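Local coordinates for Lmo2812 protein (Listeria monocytogenes EGD-e, PDB 5ZQA) that probably acts as a serine-type D-Ala-D-Ala carboxypeptidase, a penicillin-binding protein of the S11 family that trims peptidoglycan stem peptides during cell-wall synthesis, at residues R107-S110 with V111-Y115; A137-P140 with K141-N145; N145-K149 with L150-S154; S211-D214 with L215-S218; T257-K260 with R261-T265. All coordinates share one frame; numbering follows the deposited sequence.

Contact 1. Residues R107-S110 with V111-Y115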
loop_
_atom_site.group_PDB
_atom_site.type_symbol
_atom_site.label_atom_id
_atom_site.label_comp_id
_atom_site.label_asym_id
_atom_site.label_seq_id
_atom_site.Cartn_x
_atom_site.Cartn_y
_atom_site.Cartn_z
ATOM N N ARG A 107 -14.919 -16.782 -8.126
ATOM C CA ARG A 107 -15.064 -15.550 -8.891
ATOM C C ARG A 107 -15.691 -14.420 -8.083
ATOM O O ARG A 107 -15.329 -13.253 -8.252
ATOM C CB ARG A 107 -15.905 -15.825 -10.144
ATOM C CG ARG A 107 -16.170 -14.618 -11.018
ATOM C CD ARG A 107 -14.894 -14.113 -11.652
ATOM N NE ARG A 107 -14.291 -15.122 -12.524
ATOM C CZ ARG A 107 -13.024 -15.099 -12.929
ATOM N NH1 ARG A 107 -12.208 -14.126 -12.535
ATOM N NH2 ARG A 107 -12.566 -16.059 -13.725
ATOM N N THR A 108 -16.621 -14.762 -7.197
ATOM C CA THR A 108 -17.485 -13.758 -6.576
ATOM C C THR A 108 -17.206 -13.590 -5.085
ATOM O O THR A 108 -17.259 -14.556 -4.336
ATOM C CB THR A 108 -18.958 -14.137 -6.790
ATOM O OG1 THR A 108 -19.202 -14.282 -8.193
ATOM C CG2 THR A 108 -19.903 -13.075 -6.212
ATOM N N TRP A 109 -16.916 -12.357 -4.673
ATOM C CA TRP A 109 -16.500 -12.043 -3.300
ATOM C C TRP A 109 -17.167 -10.784 -2.798
ATOM O O TRP A 109 -17.496 -9.902 -3.586
ATOM C CB TRP A 109 -14.984 -11.829 -3.219
ATOM C CG TRP A 109 -14.181 -13.034 -3.575
ATOM C CD1 TRP A 109 -13.913 -13.505 -4.830
ATOM C CD2 TRP A 109 -13.542 -13.930 -2.664
ATOM N NE1 TRP A 109 -13.147 -14.645 -4.754
ATOM C CE2 TRP A 109 -12.910 -14.932 -3.433
ATOM C CE3 TRP A 109 -13.448 -13.993 -1.266
ATOM C CZ2 TRP A 109 -12.183 -15.968 -2.856
ATOM C CZ3 TRP A 109 -12.730 -15.022 -0.699
ATOM C CH2 TRP A 109 -12.104 -15.998 -1.494
ATOM N N SER A 110 -17.308 -10.676 -1.481
ATOM C CA SER A 110 -17.795 -9.442 -0.883
ATOM C C SER A 110 -16.745 -8.346 -0.991
ATOM O O SER A 110 -15.546 -8.618 -1.077
ATOM C CB SER A 110 -18.168 -9.652 0.586
ATOM O OG SER A 110 -17.012 -9.883 1.369
ATOM N N VAL A 111 -17.207 -7.101 -1.010
ATOM C CA VAL A 111 -16.315 -5.947 -0.984
ATOM C C VAL A 111 -15.350 -6.024 0.199
ATOM O O VAL A 111 -14.157 -5.731 0.054
ATOM C CB VAL A 111 -17.131 -4.633 -0.942
ATOM C CG1 VAL A 111 -16.261 -3.451 -0.559
ATOM C CG2 VAL A 111 -17.826 -4.417 -2.298
ATOM N N ARG A 112 -15.847 -6.454 1.356
ATOM C CA ARG A 112 -14.989 -6.674 2.515
ATOM C C ARG A 112 -13.832 -7.616 2.186
ATOM O O ARG A 112 -12.664 -7.308 2.445
ATOM C CB ARG A 112 -15.806 -7.238 3.680
ATOM C CG ARG A 112 -14.988 -7.819 4.827
ATOM C CD ARG A 112 -14.085 -6.794 5.488
ATOM N NE ARG A 112 -14.862 -5.757 6.164
ATOM C CZ ARG A 112 -14.345 -4.660 6.700
ATOM N NH1 ARG A 112 -13.032 -4.432 6.646
ATOM N NH2 ARG A 112 -15.154 -3.781 7.281
ATOM N N ASP A 113 -14.159 -8.759 1.585
ATOM C CA ASP A 113 -13.130 -9.758 1.317
ATOM C C ASP A 113 -12.172 -9.289 0.220
ATOM O O ASP A 113 -10.984 -9.594 0.266
ATOM C CB ASP A 113 -13.755 -11.093 0.922
ATOM C CG ASP A 113 -14.317 -11.853 2.112
ATOM O OD1 ASP A 113 -14.074 -11.456 3.273
ATOM O OD2 ASP A 113 -14.984 -12.880 1.877
ATOM N N LEU A 114 -12.683 -8.539 -0.757
ATOM C CA LEU A 114 -11.831 -7.999 -1.816
ATOM C C LEU A 114 -10.846 -6.982 -1.249
ATOM O O LEU A 114 -9.663 -6.991 -1.590
ATOM C CB LEU A 114 -12.682 -7.360 -2.905
ATOM C CG LEU A 114 -13.549 -8.343 -3.695
ATOM C CD1 LEU A 114 -14.530 -7.563 -4.548
ATOM C CD2 LEU A 114 -12.681 -9.236 -4.567
ATOM N N TYR A 115 -11.354 -6.106 -0.388
ATOM C CA TYR A 115 -10.519 -5.144 0.333
ATOM C C TYR A 115 -9.445 -5.855 1.166
ATOM O O TYR A 115 -8.265 -5.489 1.108
ATOM C CB TYR A 115 -11.438 -4.259 1.185
ATOM C CG TYR A 115 -10.782 -3.406 2.244
ATOM C CD1 TYR A 115 -10.681 -3.862 3.551
ATOM C CD2 TYR A 115 -10.341 -2.123 1.956
ATOM C CE1 TYR A 115 -10.106 -3.092 4.541
ATOM C CE2 TYR A 115 -9.771 -1.337 2.942
ATOM C CZ TYR A 115 -9.658 -1.828 4.232
ATOM O OH TYR A 115 -9.094 -1.058 5.226
HETATM O O HOH W 1 -16.856 -13.064 0.033
#

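Contact 2. Residues A137-P140 with K141-N145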
loop_
_atom_site.group_PDB
_atom_site.type_symbol
_atom_site.label_atom_id
_atom_site.label_comp_id
_atom_site.label_asym_id
_atom_site.label_seq_id
_atom_site.Cartn_x
_atom_site.Cartn_y
_atom_site.Cartn_z
ATOM N N ALA A 137 -14.101 2.491 -15.878
ATOM C CA ALA A 137 -12.815 2.691 -16.536
ATOM C C ALA A 137 -12.162 4.016 -16.152
ATOM O O ALA A 137 -11.018 4.274 -16.521
ATOM C CB ALA A 137 -12.978 2.608 -18.052
ATOM N N ASP A 138 -12.873 4.852 -15.402
ATOM C CA ASP A 138 -12.332 6.154 -15.017
ATOM C C ASP A 138 -11.692 6.166 -13.632
ATOM O O ASP A 138 -11.368 7.232 -13.113
ATOM C CB ASP A 138 -13.424 7.224 -15.060
ATOM C CG ASP A 138 -13.898 7.519 -16.466
ATOM O OD1 ASP A 138 -13.211 7.105 -17.427
ATOM O OD2 ASP A 138 -14.953 8.177 -16.605
ATOM N N PHE A 139 -11.512 4.996 -13.027
ATOM C CA PHE A 139 -10.965 4.974 -11.670
ATOM C C PHE A 139 -9.562 5.595 -11.533
ATOM O O PHE A 139 -9.318 6.305 -10.558
ATOM C CB PHE A 139 -10.947 3.554 -11.111
ATOM C CG PHE A 139 -10.689 3.504 -9.628
ATOM C CD1 PHE A 139 -11.633 3.976 -8.726
ATOM C CD2 PHE A 139 -9.494 2.998 -9.141
ATOM C CE1 PHE A 139 -11.397 3.938 -7.356
ATOM C CE2 PHE A 139 -9.254 2.950 -7.768
ATOM C CZ PHE A 139 -10.201 3.420 -6.879
ATOM N N PRO A 140 -8.641 5.359 -12.491
ATOM C CA PRO A 140 -7.333 6.018 -12.337
ATOM C C PRO A 140 -7.435 7.541 -12.257
ATOM O O PRO A 140 -6.685 8.169 -11.509
ATOM C CB PRO A 140 -6.578 5.588 -13.595
ATOM C CG PRO A 140 -7.166 4.247 -13.915
ATOM C CD PRO A 140 -8.625 4.376 -13.592
ATOM N N LYS A 141 -8.365 8.129 -13.000
ATOM C CA LYS A 141 -8.576 9.574 -12.919
ATOM C C LYS A 141 -9.018 9.973 -11.512
ATOM O O LYS A 141 -8.578 10.990 -10.979
ATOM C CB LYS A 141 -9.607 10.025 -13.962
ATOM C CG LYS A 141 -9.907 11.525 -13.965
ATOM C CD LYS A 141 -10.183 12.024 -15.387
ATOM C CE LYS A 141 -11.148 11.099 -16.119
ATOM N NZ LYS A 141 -11.418 11.519 -17.526
ATOM N N GLU A 142 -9.862 9.159 -10.889
ATOM C CA GLU A 142 -10.291 9.443 -9.525
ATOM C C GLU A 142 -9.152 9.266 -8.525
ATOM O O GLU A 142 -9.053 10.027 -7.565
ATOM C CB GLU A 142 -11.476 8.561 -9.144
ATOM C CG GLU A 142 -12.757 8.923 -9.889
ATOM C CD GLU A 142 -13.233 10.340 -9.590
ATOM O OE1 GLU A 142 -12.877 10.884 -8.520
ATOM O OE2 GLU A 142 -13.963 10.912 -10.428
ATOM N N MET A 143 -8.281 8.290 -8.761
ATOM C CA MET A 143 -7.097 8.126 -7.918
ATOM C C MET A 143 -6.228 9.377 -7.971
ATOM O O MET A 143 -5.762 9.866 -6.947
ATOM C CB MET A 143 -6.271 6.906 -8.356
ATOM C CG MET A 143 -6.980 5.573 -8.222
ATOM S SD MET A 143 -5.999 4.210 -8.899
ATOM C CE MET A 143 -4.872 3.870 -7.538
ATOM N N ASN A 144 -6.001 9.894 -9.178
ATOM C CA ASN A 144 -5.161 11.081 -9.322
ATOM C C ASN A 144 -5.866 12.346 -8.820
ATOM O O ASN A 144 -5.223 13.247 -8.265
ATOM C CB ASN A 144 -4.731 11.208 -10.776
ATOM C CG ASN A 144 -3.730 10.151 -11.152
ATOM O OD1 ASN A 144 -2.767 9.939 -10.427
ATOM N ND2 ASN A 144 -3.966 9.455 -12.260
ATOM N N ASN A 145 -7.189 12.396 -8.973
ATOM C CA ASN A 145 -7.949 13.495 -8.387
ATOM C C ASN A 145 -7.802 13.526 -6.877
ATOM O O ASN A 145 -7.638 14.591 -6.286
ATOM C CB ASN A 145 -9.425 13.390 -8.761
ATOM C CG ASN A 145 -9.706 13.903 -10.153
ATOM O OD1 ASN A 145 -8.850 14.530 -10.781
ATOM N ND2 ASN A 145 -10.917 13.661 -10.637
#

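Contact 3. Residues N145-K149 with L150-S154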
loop_
_atom_site.group_PDB
_atom_site.type_symbol
_atom_site.label_atom_id
_atom_site.label_comp_id
_atom_site.label_asym_id
_atom_site.label_seq_id
_atom_site.Cartn_x
_atom_site.Cartn_y
_atom_site.Cartn_z
ATOM N N ASN A 145 -7.189 12.396 -8.973
ATOM C CA ASN A 145 -7.949 13.495 -8.387
ATOM C C ASN A 145 -7.802 13.526 -6.877
ATOM O O ASN A 145 -7.638 14.591 -6.286
ATOM C CB ASN A 145 -9.425 13.390 -8.761
ATOM C CG ASN A 145 -9.706 13.903 -10.153
ATOM O OD1 ASN A 145 -8.850 14.530 -10.781
ATOM N ND2 ASN A 145 -10.917 13.661 -10.637
ATOM N N GLN A 146 -7.848 12.358 -6.249
ATOM C CA GLN A 146 -7.713 12.284 -4.801
ATOM C C GLN A 146 -6.296 12.641 -4.373
ATOM O O GLN A 146 -6.112 13.281 -3.341
ATOM C CB GLN A 146 -8.090 10.890 -4.281
ATOM C CG GLN A 146 -8.053 10.787 -2.757
ATOM C CD GLN A 146 -9.048 11.722 -2.073
ATOM O OE1 GLN A 146 -8.668 12.556 -1.250
ATOM N NE2 GLN A 146 -10.325 11.574 -2.399
ATOM N N ALA A 147 -5.308 12.241 -5.174
ATOM C CA ALA A 147 -3.919 12.579 -4.896
ATOM C C ALA A 147 -3.780 14.093 -4.812
ATOM O O ALA A 147 -3.189 14.621 -3.869
ATOM C CB ALA A 147 -2.988 12.001 -5.971
ATOM N N LYS A 148 -4.345 14.788 -5.795
ATOM C CA LYS A 148 -4.300 16.250 -5.808
ATOM C C LYS A 148 -5.044 16.834 -4.607
ATOM O O LYS A 148 -4.546 17.736 -3.921
ATOM C CB LYS A 148 -4.899 16.788 -7.109
ATOM C CG LYS A 148 -5.009 18.296 -7.149
ATOM C CD LYS A 148 -5.682 18.757 -8.423
ATOM C CE LYS A 148 -7.137 18.326 -8.474
ATOM N NZ LYS A 148 -7.763 18.744 -9.764
ATOM N N LYS A 149 -6.234 16.303 -4.350
ATOM C CA LYS A 149 -7.099 16.815 -3.292
ATOM C C LYS A 149 -6.422 16.686 -1.938
ATOM O O LYS A 149 -6.584 17.546 -1.069
ATOM C CB LYS A 149 -8.440 16.072 -3.297
ATOM C CG LYS A 149 -9.459 16.595 -2.307
ATOM C CD LYS A 149 -10.733 15.761 -2.355
ATOM C CE LYS A 149 -11.730 16.195 -1.289
ATOM N NZ LYS A 149 -12.903 15.275 -1.224
ATOM N N LEU A 150 -5.646 15.620 -1.778
ATOM C CA LEU A 150 -4.953 15.340 -0.528
ATOM C C LEU A 150 -3.661 16.119 -0.350
ATOM O O LEU A 150 -3.115 16.166 0.751
ATOM C CB LEU A 150 -4.639 13.855 -0.423
ATOM C CG LEU A 150 -5.862 12.991 -0.164
ATOM C CD1 LEU A 150 -5.421 11.560 0.135
ATOM C CD2 LEU A 150 -6.708 13.576 0.960
ATOM N N GLY A 151 -3.166 16.702 -1.435
ATOM C CA GLY A 151 -1.966 17.519 -1.378
ATOM C C GLY A 151 -0.698 16.864 -1.899
ATOM O O GLY A 151 0.399 17.390 -1.681
ATOM N N MET A 152 -0.821 15.726 -2.584
ATOM C CA MET A 152 0.359 15.071 -3.139
ATOM C C MET A 152 0.916 15.892 -4.305
ATOM O O MET A 152 0.195 16.673 -4.929
ATOM C CB MET A 152 0.043 13.643 -3.582
ATOM C CG MET A 152 -0.463 12.756 -2.456
ATOM S SD MET A 152 -0.894 11.090 -3.016
ATOM C CE MET A 152 0.709 10.360 -3.298
ATOM N N SER A 153 2.197 15.709 -4.600
ATOM C CA SER A 153 2.865 16.546 -5.593
ATOM C C SER A 153 2.610 16.077 -7.024
ATOM O O SER A 153 2.046 15.001 -7.265
ATOM C CB SER A 153 4.376 16.593 -5.338
ATOM O OG SER A 153 5.014 15.471 -5.927
ATOM N N SER A 154 3.056 16.886 -7.975
ATOM C CA SER A 154 2.920 16.546 -9.381
ATOM C C SER A 154 3.823 15.391 -9.809
ATOM O O SER A 154 3.747 14.937 -10.951
ATOM C CB SER A 154 3.220 17.768 -10.246
ATOM O OG SER A 154 4.571 18.158 -10.082
HETATM O O HOH W 2 -1.916 18.789 -4.408
#

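Contact 4. Residues S211-D214 with L215-S218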
loop_
_atom_site.group_PDB
_atom_site.type_symbol
_atom_site.label_atom_id
_atom_site.label_comp_id
_atom_site.label_asym_id
_atom_site.label_seq_id
_atom_site.Cartn_x
_atom_site.Cartn_y
_atom_site.Cartn_z
ATOM N N SER A 211 -0.614 -12.499 5.011
ATOM C CA SER A 211 0.006 -11.193 4.804
ATOM C C SER A 211 1.377 -11.286 4.159
ATOM O O SER A 211 2.179 -12.165 4.484
ATOM C CB SER A 211 0.137 -10.443 6.119
ATOM O OG SER A 211 0.685 -9.155 5.879
ATOM N N THR A 212 1.642 -10.355 3.254
ATOM C CA THR A 212 2.970 -10.180 2.684
ATOM C C THR A 212 3.908 -9.404 3.618
ATOM O O THR A 212 5.114 -9.304 3.353
ATOM C CB THR A 212 2.903 -9.437 1.338
ATOM O OG1 THR A 212 2.293 -8.156 1.543
ATOM C CG2 THR A 212 2.091 -10.228 0.301
ATOM N N ASN A 213 3.366 -8.848 4.702
ATOM C CA ASN A 213 4.180 -8.080 5.650
ATOM C C ASN A 213 4.861 -8.997 6.654
ATOM O O ASN A 213 4.275 -9.357 7.678
ATOM C CB ASN A 213 3.316 -7.045 6.379
ATOM C CG ASN A 213 4.120 -6.166 7.330
ATOM O OD1 ASN A 213 5.298 -6.423 7.612
ATOM N ND2 ASN A 213 3.476 -5.121 7.838
ATOM N N ASP A 214 6.111 -9.343 6.374
ATOM C CA ASP A 214 6.843 -10.293 7.213
ATOM C C ASP A 214 7.299 -9.718 8.554
ATOM O O ASP A 214 7.799 -10.458 9.395
ATOM C CB ASP A 214 8.063 -10.831 6.462
ATOM C CG ASP A 214 7.687 -11.725 5.290
ATOM O OD1 ASP A 214 6.546 -12.237 5.263
ATOM O OD2 ASP A 214 8.539 -11.929 4.401
ATOM N N LEU A 215 7.151 -8.412 8.764
ATOM C CA LEU A 215 7.627 -7.807 10.010
ATOM C C LEU A 215 6.572 -7.739 11.107
ATOM O O LEU A 215 6.860 -7.296 12.217
ATOM C CB LEU A 215 8.167 -6.397 9.753
ATOM C CG LEU A 215 9.510 -6.313 9.033
ATOM C CD1 LEU A 215 9.833 -4.840 8.754
ATOM C CD2 LEU A 215 10.612 -6.947 9.871
ATOM N N LEU A 216 5.344 -8.145 10.798
ATOM C CA LEU A 216 4.317 -8.195 11.825
ATOM C C LEU A 216 4.739 -9.178 12.914
ATOM O O LEU A 216 5.053 -10.330 12.624
ATOM C CB LEU A 216 2.963 -8.592 11.227
ATOM C CG LEU A 216 2.361 -7.577 10.255
ATOM C CD1 LEU A 216 1.156 -8.203 9.545
ATOM C CD2 LEU A 216 1.958 -6.282 10.963
ATOM N N GLY A 217 4.765 -8.703 14.158
ATOM C CA GLY A 217 5.194 -9.525 15.279
ATOM C C GLY A 217 6.700 -9.546 15.492
ATOM O O GLY A 217 7.185 -10.169 16.442
ATOM N N SER A 218 7.441 -8.872 14.614
ATOM C CA SER A 218 8.902 -8.812 14.717
ATOM C C SER A 218 9.419 -7.451 15.173
ATOM O O SER A 218 10.499 -7.341 15.754
ATOM C CB SER A 218 9.536 -9.166 13.377
ATOM O OG SER A 218 9.299 -10.526 13.067
#

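Contact 5. Residues T257-K260 with R261-T265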
loop_
_atom_site.group_PDB
_atom_site.type_symbol
_atom_site.label_atom_id
_atom_site.label_comp_id
_atom_site.label_asym_id
_atom_site.label_seq_id
_atom_site.Cartn_x
_atom_site.Cartn_y
_atom_site.Cartn_z
ATOM N N THR A 257 16.027 -7.682 -2.569
ATOM C CA THR A 257 15.312 -8.924 -2.277
ATOM C C THR A 257 14.155 -8.634 -1.327
ATOM O O THR A 257 14.089 -7.559 -0.740
ATOM C CB THR A 257 16.204 -9.988 -1.611
ATOM O OG1 THR A 257 16.590 -9.527 -0.304
ATOM C CG2 THR A 257 17.441 -10.274 -2.451
ATOM N N ALA A 258 13.254 -9.597 -1.163
ATOM C CA ALA A 258 12.163 -9.439 -0.206
ATOM C C ALA A 258 12.700 -9.257 1.214
ATOM O O ALA A 258 12.204 -8.434 1.981
ATOM C CB ALA A 258 11.218 -10.631 -0.274
ATOM N N GLU A 259 13.736 -10.012 1.558
ATOM C CA GLU A 259 14.355 -9.925 2.866
ATOM C C GLU A 259 14.967 -8.550 3.099
ATOM O O GLU A 259 14.844 -7.987 4.187
ATOM C CB GLU A 259 15.433 -11.011 3.015
ATOM C CG GLU A 259 16.375 -10.787 4.187
ATOM C CD GLU A 259 17.449 -11.852 4.285
ATOM O OE1 GLU A 259 18.434 -11.798 3.504
ATOM O OE2 GLU A 259 17.298 -12.746 5.147
ATOM N N LYS A 260 15.630 -8.014 2.080
ATOM C CA LYS A 260 16.324 -6.739 2.238
ATOM C C LYS A 260 15.372 -5.567 2.487
ATOM O O LYS A 260 15.726 -4.634 3.211
ATOM C CB LYS A 260 17.179 -6.441 1.011
ATOM C CG LYS A 260 18.495 -7.216 0.960
ATOM C CD LYS A 260 19.095 -7.175 -0.426
ATOM C CE LYS A 260 20.502 -7.789 -0.467
ATOM N NZ LYS A 260 21.443 -6.919 0.269
ATOM N N ARG A 261 14.185 -5.591 1.887
ATOM C CA ARG A 261 13.272 -4.472 2.131
ATOM C C ARG A 261 12.901 -4.437 3.605
ATOM O O ARG A 261 12.674 -3.363 4.162
ATOM C CB ARG A 261 12.010 -4.555 1.258
ATOM C CG ARG A 261 10.971 -5.525 1.740
ATOM C CD ARG A 261 9.789 -5.561 0.807
ATOM N NE ARG A 261 9.252 -6.909 0.730
ATOM C CZ ARG A 261 8.396 -7.317 -0.196
ATOM N NH1 ARG A 261 7.986 -6.485 -1.145
ATOM N NH2 ARG A 261 7.971 -8.574 -0.194
ATOM N N PHE A 262 12.856 -5.596 4.257
ATOM C CA PHE A 262 12.474 -5.614 5.660
ATOM C C PHE A 262 13.677 -5.316 6.572
ATOM O O PHE A 262 13.525 -4.708 7.626
ATOM C CB PHE A 262 11.799 -6.952 6.014
ATOM C CG PHE A 262 10.482 -7.174 5.296
ATOM C CD1 PHE A 262 9.455 -6.253 5.410
ATOM C CD2 PHE A 262 10.279 -8.299 4.509
ATOM C CE1 PHE A 262 8.247 -6.447 4.763
ATOM C CE2 PHE A 262 9.074 -8.496 3.854
ATOM C CZ PHE A 262 8.056 -7.558 3.984
ATOM N N LYS A 263 14.873 -5.729 6.152
ATOM C CA LYS A 263 16.090 -5.352 6.876
ATOM C C LYS A 263 16.285 -3.848 6.846
ATOM O O LYS A 263 16.690 -3.251 7.846
ATOM C CB LYS A 263 17.316 -6.040 6.280
ATOM C CG LYS A 263 17.295 -7.543 6.381
ATOM C CD LYS A 263 17.621 -8.008 7.781
ATOM C CE LYS A 263 17.911 -9.509 7.775
ATOM N NZ LYS A 263 18.337 -9.976 9.112
ATOM N N ASP A 264 16.011 -3.236 5.696
ATOM C CA ASP A 264 16.063 -1.775 5.593
ATOM C C ASP A 264 15.041 -1.126 6.521
ATOM O O ASP A 264 15.333 -0.115 7.162
ATOM C CB ASP A 264 15.783 -1.283 4.162
ATOM C CG ASP A 264 16.877 -1.643 3.165
ATOM O OD1 ASP A 264 18.001 -2.016 3.569
ATOM O OD2 ASP A 264 16.587 -1.536 1.950
ATOM N N THR A 265 13.834 -1.687 6.560
ATOM C CA THR A 265 12.779 -1.148 7.404
ATOM C C THR A 265 13.155 -1.228 8.878
ATOM O O THR A 265 12.861 -0.307 9.638
ATOM C CB THR A 265 11.449 -1.871 7.145
ATOM O OG1 THR A 265 11.067 -1.631 5.792
ATOM C CG2 THR A 265 10.337 -1.357 8.058
#

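Contact 1. Residues R107-S110 with V111-Y115
Trp109 and Asp113 meet at about a right angle: CB of the aspartate comes up to the indole edge near the ring plane, 3.6 Å from CE3, and the carboxylate is turned 68° from the ring. The chain bends here, the short segments 108-110 and 111-115 lying at 92° to each other. At the CB end of Trp109, Leu114 reaches back with CD2 to lie 3.7 Å from CB of the tryptophan. Ser110 sits at the corner. Its OG, held between its own backbone N and carbonyl carbon (chi1 69°), is turned over the first helical turn and accepts from Asp113 N at 3.1 Å, while Leu114 N gives to Ser110 O at 2.9 Å. A water bridges the two residues, accepting from Ser110 N and donating to Asp113 OD2 at 2.6 Å. The carboxylate has further partners in the backbone N atoms of Asp204 and Lys205, and these bonds hold it in its rotation; the indole NE1 is tied to Lys106 O. Ser110, accepting from the amide three residues on, is thus the N-cap of helix 111-120 where it leaves strand 108-110, which pairs with strand 86-88 in a two-stranded antiparallel sheet.

Contact 2. Residues A137-P140 with K141-N145
Met143 leans back one helical turn onto Phe139. Its CB lies 3.4 Å from Pro140 O, packed against the carbonyl of the preceding turn. CG, anti to the carbonyl carbon (chi1 -63°), approaches two groups of Phe139: the carbonyl O, and ring atom CE2 at 3.5 Å. Next comes the sulfur: Met143 SD lies 3.7 Å from both CD2 and CE2 of Phe139. It stands 4.5 Å from the Phe139 ring centroid and 56° off the ring normal, an oblique Met-aromatic contact. At SD the chain bends, and the terminal CE turns on past the ring. The phenyl is brought to this place by its own chi1 of -167°, which sets CG anti to the backbone N. This i to i+4 pair lies on the buried side of the first turns of helix 139-150, where both residues pack on helix 65-77: Phe139 on Thr68 and Leu71, Met143 on Met67 and Thr68. Helix 65-77 begins at Lys65, the predicted proton acceptor, whose side chain is about 7 Å from that of Met143. Beneath the side chains the backbone closes in regular helical fashion, Met143 N giving to Phe139 O at 2.9 Å and Asn144 N to Pro140 O at 3.0 Å. The first bond of the series, from Glu142 N to Asp138 O, is weak. Asp138 occupies the N-cap position, yet its carboxylate makes no capping bond. On the outer side, CB of Lys141 lies 3.4 Å from Asp138 O. Asn144 curls its amide back beside the Pro140 carbonyl, but its OD1 is engaged by Phe158 N.

Contact 3. Residues N145-K149 with L150-S154
Leu150 and Gln146 carry the side-chain packing on one flank of the helix end. The glutamine, bent at chi2 (62°), brings OE1 to 3.0 Å from Leu150 CG and almost as near to CD2, so tight an approach that the exact placing of the oxygen is doubtful. The two side chains pass at a slant. Gln146 also lies on Met67, Phe70 and Leu71 of helix 65-77. The apolar pair forms where the chain has left the helix: Met152 SD lies 3.7 Å from CB of Ala147, with CB of the methionine packed over the alanine carbonyl O. Ala147 in turn touches Met67, and Met152 continues onto Leu181, so the corner lies between helix 65-77 on the alanine side and helix 175-188 on the methionine side.

Hydrogen bonds close the helix in a Schellman motif, with Gly151 at positive phi (103°) as the first residue out of helical conformation. Met152 N gives to Ala147 O at 2.9 Å, the long-span bond of the motif. Gly151 N is shared: it bonds Lys148 O at 3.0 Å from above the carbonyl plane, 66° out of it, and reaches Ala147 O only weakly. Leu150 N still makes the ordinary helical bond to Gln146 O at 2.9 Å.

Water completes the polar contacts. One molecule donates to Lys148 O and to Met152 O, at 2.9 Å and 3.0 Å, bridging the last turn and the departing chain.

Contact 4. Residues S211-D214 with L215-S218
The backbone folds through a type I beta turn from Asn213 to Leu216, entered by an ST turn in which Ser211 OG accepts from Asn213 N at 2.9 Å. An Asx turn overlaps the beta turn, and its asparagine meets both leucines. The Asn213 side chain stands with CG anti to the backbone N (chi1 -177°), which carries the amide across the mouth of the turn so that OD1 accepts from Leu215 N at 3.0 Å; the donor is tilted 29° from the amide carbonyl plane. The other branch of the same amide faces Leu216: ND2 of Asn213 lies 3.6 Å from its CG and 3.7 Å from CD2, the two side chains meeting at about a right angle. Leu215 also crosses the asparagine nearly perpendicularly, its CB 3.6 Å from Asn213 OD1. This loop links strand 208-210 to strand 222-230, the edge strand of the five-stranded sheet that carries Lys226, a predicted substrate-binding residue. Leu222 of that strand is touched by Asn213, Leu215 and Leu216 alike, and Thr212 OG1 is hydrogen-bonded to Thr227 OG1. Leu216 CD1 lies 3.8 Å from Ser211 OG.

Contact 5. Residues T257-K260 with R261-T265
Arg261 turns back beside Ala258 in the first turn of helix 258-272, whose N-cap is Thr257: its OG1 accepts from Lys260 N at 3.0 Å. The tight side is the one turned to the sheet. There Arg261, with CG set between backbone N and carbonyl carbon (chi1 79°), lies with that atom 3.2 Å from Ala258 O and 3.8 Å above the centre of the Phe262 ring, covering one face. Ring atom CD2 approaches the same carbonyl O. The guanidinium reaches on to Cys236 O through NH1, and Phe262 stacks edge-to-face with Phe237, which ties this turn to strand 236-243. Asp264 is buried too; its carboxylate takes the backbone N atoms of Ser34 and Ala35. Against this, the outer side is loose and faces solvent. Glu259 and Lys263 run past each other at a slant, Glu259 CG lying 4.0 Å from Lys263 CG. Their charged ends, 4.9 Å between Glu259 OE2 and Lys263 NZ, do not meet. The helical bond from Lys263 N to Glu259 O holds the turn there. One turn on, Arg261 O is gripped by two donors from opposite faces of its plane, Thr265 N at 3.1 Å and Thr265 OG1 at 2.9 Å.

In the fold
Contacts 2 and 3 are the start and end of one helix, 139-150, sharing Asn145; both bury one side on helix 65-77 and leave charged residues outside. Contact 1 is the most buried of the five, and lies apart, reaching helix 124-135 through Val111 and Leu114. Contacts 4 and 5 are on the opposite side of the chain's centre from contacts 2 and 3, beside the five-stranded sheet, and pack together: Leu215 CG lies 3.6 Å from Phe262 CD1. Chemistry follows place. Hydroxyl N-caps open the helices of contacts 1 and 5, a Schellman motif closes that of contact 3, contact 2 relies on sulfur against a ring, and contact 4 on Asx and ST turns.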